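Local coordinates for protein glutamyl endopeptidase (Staphylococcus epidermidis, PDB 6PYM) that probably cleaves proteins on the carbonyl side of glutamate, and also aspartate, as a secreted chymotrypsin-like serine endopeptidase, at residues D20-I25 against G170-N175; S92-L97 against I181-G186. The protein carries 1 engineered substitution. All coordinates share one frame; numbering follows the deposited sequence.

In the fold
Contacts 1 and 2 both bridge the two beta-sheet halves of a chymotrypsin-like protease, one segment on the barrel that includes strands 22-27 and 95-99 and the other on the second, largely C-terminal sheet. Contact 1 is wholly buried near the centre of the chain and purely apolar: one valine methyl meets a proline and a phenylalanine ring. Contact 2, about 10 Å away between centres, is partly buried and mixed, pairing a leucine with an isoleucine and D93, the predicted charge-relay aspartate, with a tyrosine. Strands 172-174 and 180-188 are antiparallel neighbours, so 170-175 and 181-186 touch directly, with probable hydrogen bonds G170 N to H184 O and V173 O to I181 N.

Contact 1: residues D20-I25 against G170-N175; sequences DAVSFI and GSPVFN
A single methyl of V22, CG2, meets both P172 and F174. It lies 4.0 Å from P172 CG, the outer carbon of the pyrrolidine ring, and 4.0 Å from F174 CE2. F174 CZ is almost as near, 4.1 Å from V22 CG2, so the methyl sits beside the CE2-CZ bond, at the ring's edge and in its plane. V22 has CG1 anti to the backbone N (chi1 -180°), which turns CG2 away from the carbonyl carbon and out toward the two rings. F174, with CG opposite its own carbonyl carbon (chi1 -71°), reaches back along its strand to the same methyl. P172 and F174, two residues apart on one strand, both direct CB toward 20-25. Nearby, S23 OG donates to A21 O at 3.0 Å, from above the carbonyl plane, a bond within the same segment. F174 also meets H18 edge-to-face, and P172 rests on V39 of strand 34-42. The backbones stay apart, with 7.2 Å between V22 CA and P172 CA. This is apolar packing at the interface of the two halves of the chymotrypsin-like fold, where strand 172-174 follows closely after A169, the engineered replacement at the catalytic serine position.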
loop_
_atom_site.group_PDB
_atom_site.type_symbol
_atom_site.label_atom_id
_atom_site.label_comp_id
_atom_site.label_asym_id
_atom_site.label_seq_id
_atom_site.Cartn_x
_atom_site.Cartn_y
_atom_site.Cartn_z
ATOM N N ASP A 20 2.596 -6.051 -9.342
ATOM C CA ASP A 20 1.366 -6.833 -9.291
ATOM C C ASP A 20 0.675 -6.727 -7.936
ATOM O O ASP A 20 -0.558 -6.727 -7.865
ATOM C CB ASP A 20 1.584 -8.296 -9.704
ATOM C CG ASP A 20 2.586 -9.047 -8.823
ATOM O OD1 ASP A 20 3.343 -8.430 -8.039
ATOM O OD2 ASP A 20 2.635 -10.301 -8.953
ATOM N N ALA A 21 1.448 -6.637 -6.854
ATOM C CA ALA A 21 0.880 -6.598 -5.514
ATOM C C ALA A 21 0.283 -5.242 -5.163
ATOM O O ALA A 21 -0.479 -5.147 -4.193
ATOM C CB ALA A 21 1.945 -6.984 -4.485
ATOM N N VAL A 22 0.645 -4.193 -5.897
ATOM C CA VAL A 22 0.073 -2.872 -5.663
ATOM C C VAL A 22 -1.414 -2.910 -5.996
ATOM O O VAL A 22 -1.808 -3.402 -7.065
ATOM C CB VAL A 22 0.824 -1.820 -6.495
ATOM C CG1 VAL A 22 0.241 -0.433 -6.264
ATOM C CG2 VAL A 22 2.317 -1.844 -6.171
ATOM N N SER A 23 -2.253 -2.394 -5.086
ATOM C CA SER A 23 -3.688 -2.622 -5.168
ATOM C C SER A 23 -4.488 -1.337 -5.015
ATOM O O SER A 23 -4.137 -0.453 -4.226
ATOM C CB SER A 23 -4.142 -3.615 -4.104
ATOM O OG SER A 23 -3.451 -4.852 -4.224
ATOM N N PHE A 24 -5.588 -1.270 -5.757
ATOM C CA PHE A 24 -6.539 -0.166 -5.728
ATOM C C PHE A 24 -7.705 -0.530 -4.818
ATOM O O PHE A 24 -8.224 -1.652 -4.889
ATOM C CB PHE A 24 -7.028 0.078 -7.158
ATOM C CG PHE A 24 -8.216 0.994 -7.274
ATOM C CD1 PHE A 24 -8.088 2.358 -7.064
ATOM C CD2 PHE A 24 -9.463 0.489 -7.634
ATOM C CE1 PHE A 24 -9.189 3.197 -7.189
ATOM C CE2 PHE A 24 -10.558 1.322 -7.762
ATOM C CZ PHE A 24 -10.418 2.671 -7.542
ATOM N N ILE A 25 -8.103 0.401 -3.953
ATOM C CA ILE A 25 -9.165 0.167 -2.982
ATOM C C ILE A 25 -10.320 1.113 -3.275
ATOM O O ILE A 25 -10.113 2.322 -3.438
ATOM C CB ILE A 25 -8.655 0.369 -1.547
ATOM C CG1 ILE A 25 -7.513 -0.604 -1.255
ATOM C CG2 ILE A 25 -9.786 0.172 -0.547
ATOM C CD1 ILE A 25 -6.999 -0.547 0.180
ATOM N N GLY A 170 -2.160 4.284 1.883
ATOM C CA GLY A 170 -1.972 2.847 1.874
ATOM C C GLY A 170 -0.946 2.343 0.882
ATOM O O GLY A 170 -0.662 1.138 0.864
ATOM N N SER A 171 -0.366 3.226 0.075
ATOM C CA SER A 171 0.545 2.790 -0.974
ATOM C C SER A 171 1.816 2.209 -0.371
ATOM O O SER A 171 2.374 2.777 0.576
ATOM C CB SER A 171 0.978 3.968 -1.841
ATOM O OG SER A 171 -0.055 4.495 -2.649
ATOM N N PRO A 172 2.347 1.134 -0.944
ATOM C CA PRO A 172 3.650 0.650 -0.491
ATOM C C PRO A 172 4.764 1.630 -0.830
ATOM O O PRO A 172 4.775 2.262 -1.894
ATOM C CB PRO A 172 3.827 -0.664 -1.256
ATOM C CG PRO A 172 2.963 -0.513 -2.461
ATOM C CD PRO A 172 1.774 0.278 -2.000
ATOM N N VAL A 173 5.712 1.731 0.097
ATOM C CA VAL A 173 6.973 2.438 -0.084
ATOM C C VAL A 173 8.011 1.365 -0.377
ATOM O O VAL A 173 8.225 0.474 0.451
ATOM C CB VAL A 173 7.362 3.203 1.191
ATOM C CG1 VAL A 173 8.595 4.063 0.936
ATOM C CG2 VAL A 173 6.199 4.023 1.736
ATOM N N PHE A 174 8.634 1.421 -1.550
ATOM C CA PHE A 174 9.583 0.403 -1.981
ATOM C C PHE A 174 11.005 0.950 -1.937
ATOM O O PHE A 174 11.263 2.079 -2.372
ATOM C CB PHE A 174 9.306 -0.035 -3.422
ATOM C CG PHE A 174 8.055 -0.848 -3.604
ATOM C CD1 PHE A 174 7.997 -2.172 -3.210
ATOM C CD2 PHE A 174 6.941 -0.298 -4.222
ATOM C CE1 PHE A 174 6.841 -2.927 -3.409
ATOM C CE2 PHE A 174 5.785 -1.045 -4.425
ATOM C CZ PHE A 174 5.738 -2.363 -4.022
ATOM N N ASN A 175 11.938 0.125 -1.449
ATOM C CA ASN A 175 13.353 0.430 -1.616
ATOM C C ASN A 175 13.840 -0.003 -3.002
ATOM O O ASN A 175 13.070 -0.459 -3.856
ATOM C CB ASN A 175 14.189 -0.162 -0.478
ATOM C CG ASN A 175 14.176 -1.685 -0.447
ATOM O OD1 ASN A 175 13.831 -2.341 -1.431
ATOM N ND2 ASN A 175 14.574 -2.252 0.692
#

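Contact 2: residues S92-L97 against I181-G186; sequences SDLAIL and IGIHYG
D93 lies against the base of Y185: its carboxylate oxygen OD2 is 3.4 Å from Y185 CB, and D93 CB is 3.8 Å from the same carbon. The approach is oblique, with carboxylate and phenol ring planes 59° apart. A second, apolar touch joins L94 CD1 to I183 CG1 at 3.9 Å, the two side chains crossing at about a right angle. L94 has CG anti to the backbone N, and a chi2 of 64° then turns CD1, not CD2, to the isoleucine. In Y185, CG stands between the backbone N and carbonyl carbon (chi1 69°), and the ring leads away from D93 until OH hydrogen-bonds E157 OE1. The aspartate is the centre of an inverse gamma turn, closed by a weak L94 N to S92 O bond. Its OD2 is hydrogen-bonded with H51 ND1, the Asp-His link of the predicted charge relay, so Y185 CB packs beside the oxygen that holds the histidine. N49 ND2 bridges the segments, bonding H184 O and, weakly, D93 O. Y185 and G186 form a classic beta bulge opposite S194 of strand 192-197. Farther out, L94 rests on V202 of helix 200-209 and I183 on L47 of strand 45-48, while strand 95-99 runs on between strands 45-48 and 80-87 in the barrel.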
loop_
_atom_site.group_PDB
_atom_site.type_symbol
_atom_site.label_atom_id
_atom_site.label_comp_id
_atom_site.label_asym_id
_atom_site.label_seq_id
_atom_site.Cartn_x
_atom_site.Cartn_y
_atom_site.Cartn_z
ATOM N N SER A 92 -0.114 4.031 14.961
ATOM C CA SER A 92 0.260 4.332 13.584
ATOM C C SER A 92 -0.868 3.916 12.652
ATOM O O SER A 92 -1.678 3.045 12.974
ATOM C CB SER A 92 1.558 3.630 13.180
ATOM O OG SER A 92 2.643 4.097 13.963
ATOM N N ASP A 93 -0.879 4.529 11.465
ATOM C CA ASP A 93 -1.976 4.412 10.501
ATOM C C ASP A 93 -1.806 3.165 9.625
ATOM O O ASP A 93 -1.648 3.242 8.401
ATOM C CB ASP A 93 -2.020 5.677 9.646
ATOM C CG ASP A 93 -3.346 5.891 8.954
ATOM O OD1 ASP A 93 -4.256 5.057 9.099
ATOM O OD2 ASP A 93 -3.450 6.920 8.245
ATOM N N LEU A 94 -1.866 1.990 10.258
ATOM C CA LEU A 94 -1.615 0.720 9.579
ATOM C C LEU A 94 -2.703 -0.279 9.930
ATOM O O LEU A 94 -3.037 -0.455 11.108
ATOM C CB LEU A 94 -0.271 0.141 10.013
ATOM C CG LEU A 94 0.096 -1.221 9.414
ATOM C CD1 LEU A 94 0.255 -1.144 7.890
ATOM C CD2 LEU A 94 1.356 -1.760 10.082
ATOM N N ALA A 95 -3.224 -0.967 8.922
ATOM C CA ALA A 95 -4.158 -2.056 9.141
ATOM C C ALA A 95 -3.904 -3.159 8.129
ATOM O O ALA A 95 -3.500 -2.903 6.988
ATOM C CB ALA A 95 -5.611 -1.587 9.007
ATOM N N ILE A 96 -4.140 -4.394 8.560
ATOM C CA ILE A 96 -4.268 -5.523 7.650
ATOM C C ILE A 96 -5.729 -5.614 7.258
ATOM O O ILE A 96 -6.617 -5.519 8.117
ATOM C CB ILE A 96 -3.825 -6.831 8.326
ATOM C CG1 ILE A 96 -2.358 -6.763 8.760
ATOM C CG2 ILE A 96 -4.094 -8.023 7.406
ATOM C CD1 ILE A 96 -1.939 -7.900 9.695
ATOM N N LEU A 97 -5.994 -5.794 5.973
ATOM C CA LEU A 97 -7.327 -6.157 5.512
ATOM C C LEU A 97 -7.235 -7.568 4.956
ATOM O O LEU A 97 -6.527 -7.811 3.972
ATOM C CB LEU A 97 -7.863 -5.197 4.454
ATOM C CG LEU A 97 -9.253 -5.564 3.915
ATOM C CD1 LEU A 97 -10.329 -5.460 4.993
ATOM C CD2 LEU A 97 -9.607 -4.699 2.732
ATOM N N ILE A 181 9.291 -1.069 2.571
ATOM C CA ILE A 181 9.882 -0.538 3.793
ATOM C C ILE A 181 8.860 0.186 4.663
ATOM O O ILE A 181 9.119 0.394 5.860
ATOM C CB ILE A 181 11.080 0.391 3.489
ATOM C CG1 ILE A 181 10.635 1.649 2.734
ATOM C CG2 ILE A 181 12.177 -0.371 2.745
ATOM C CD1 ILE A 181 11.761 2.661 2.538
ATOM N N GLY A 182 7.725 0.588 4.096
ATOM C CA GLY A 182 6.715 1.332 4.827
ATOM C C GLY A 182 5.422 1.363 4.045
ATOM O O GLY A 182 5.355 0.912 2.899
ATOM N N ILE A 183 4.388 1.898 4.693
ATOM C CA ILE A 183 3.063 2.052 4.097
ATOM C C ILE A 183 2.709 3.532 4.178
ATOM O O ILE A 183 2.525 4.074 5.277
ATOM C CB ILE A 183 2.012 1.177 4.800
ATOM C CG1 ILE A 183 2.389 -0.315 4.723
ATOM C CG2 ILE A 183 0.619 1.439 4.235
ATOM C CD1 ILE A 183 2.418 -0.898 3.313
ATOM N N HIS A 184 2.619 4.187 3.024
ATOM C CA HIS A 184 2.297 5.605 2.967
ATOM C C HIS A 184 0.960 5.876 3.645
ATOM O O HIS A 184 0.014 5.101 3.501
ATOM C CB HIS A 184 2.197 6.013 1.499
ATOM C CG HIS A 184 1.755 7.417 1.309
ATOM N ND1 HIS A 184 2.586 8.494 1.526
ATOM C CD2 HIS A 184 0.544 7.922 0.990
ATOM C CE1 HIS A 184 1.907 9.606 1.318
ATOM N NE2 HIS A 184 0.663 9.287 0.992
ATOM N N TYR A 185 0.865 6.999 4.371
ATOM C CA TYR A 185 -0.436 7.396 4.916
ATOM C C TYR A 185 -0.867 8.831 4.635
ATOM O O TYR A 185 -2.069 9.109 4.735
ATOM C CB TYR A 185 -0.563 7.098 6.424
ATOM C CG TYR A 185 0.285 7.941 7.342
ATOM C CD1 TYR A 185 -0.179 9.158 7.845
ATOM C CD2 TYR A 185 1.536 7.498 7.747
ATOM C CE1 TYR A 185 0.599 9.915 8.706
ATOM C CE2 TYR A 185 2.316 8.247 8.606
ATOM C CZ TYR A 185 1.839 9.448 9.088
ATOM O OH TYR A 185 2.605 10.206 9.946
ATOM N N GLY A 186 0.035 9.737 4.276
ATOM C CA GLY A 186 -0.354 11.118 4.037
ATOM C C GLY A 186 0.866 12.016 4.125
ATOM O O GLY A 186 1.992 11.549 4.003
#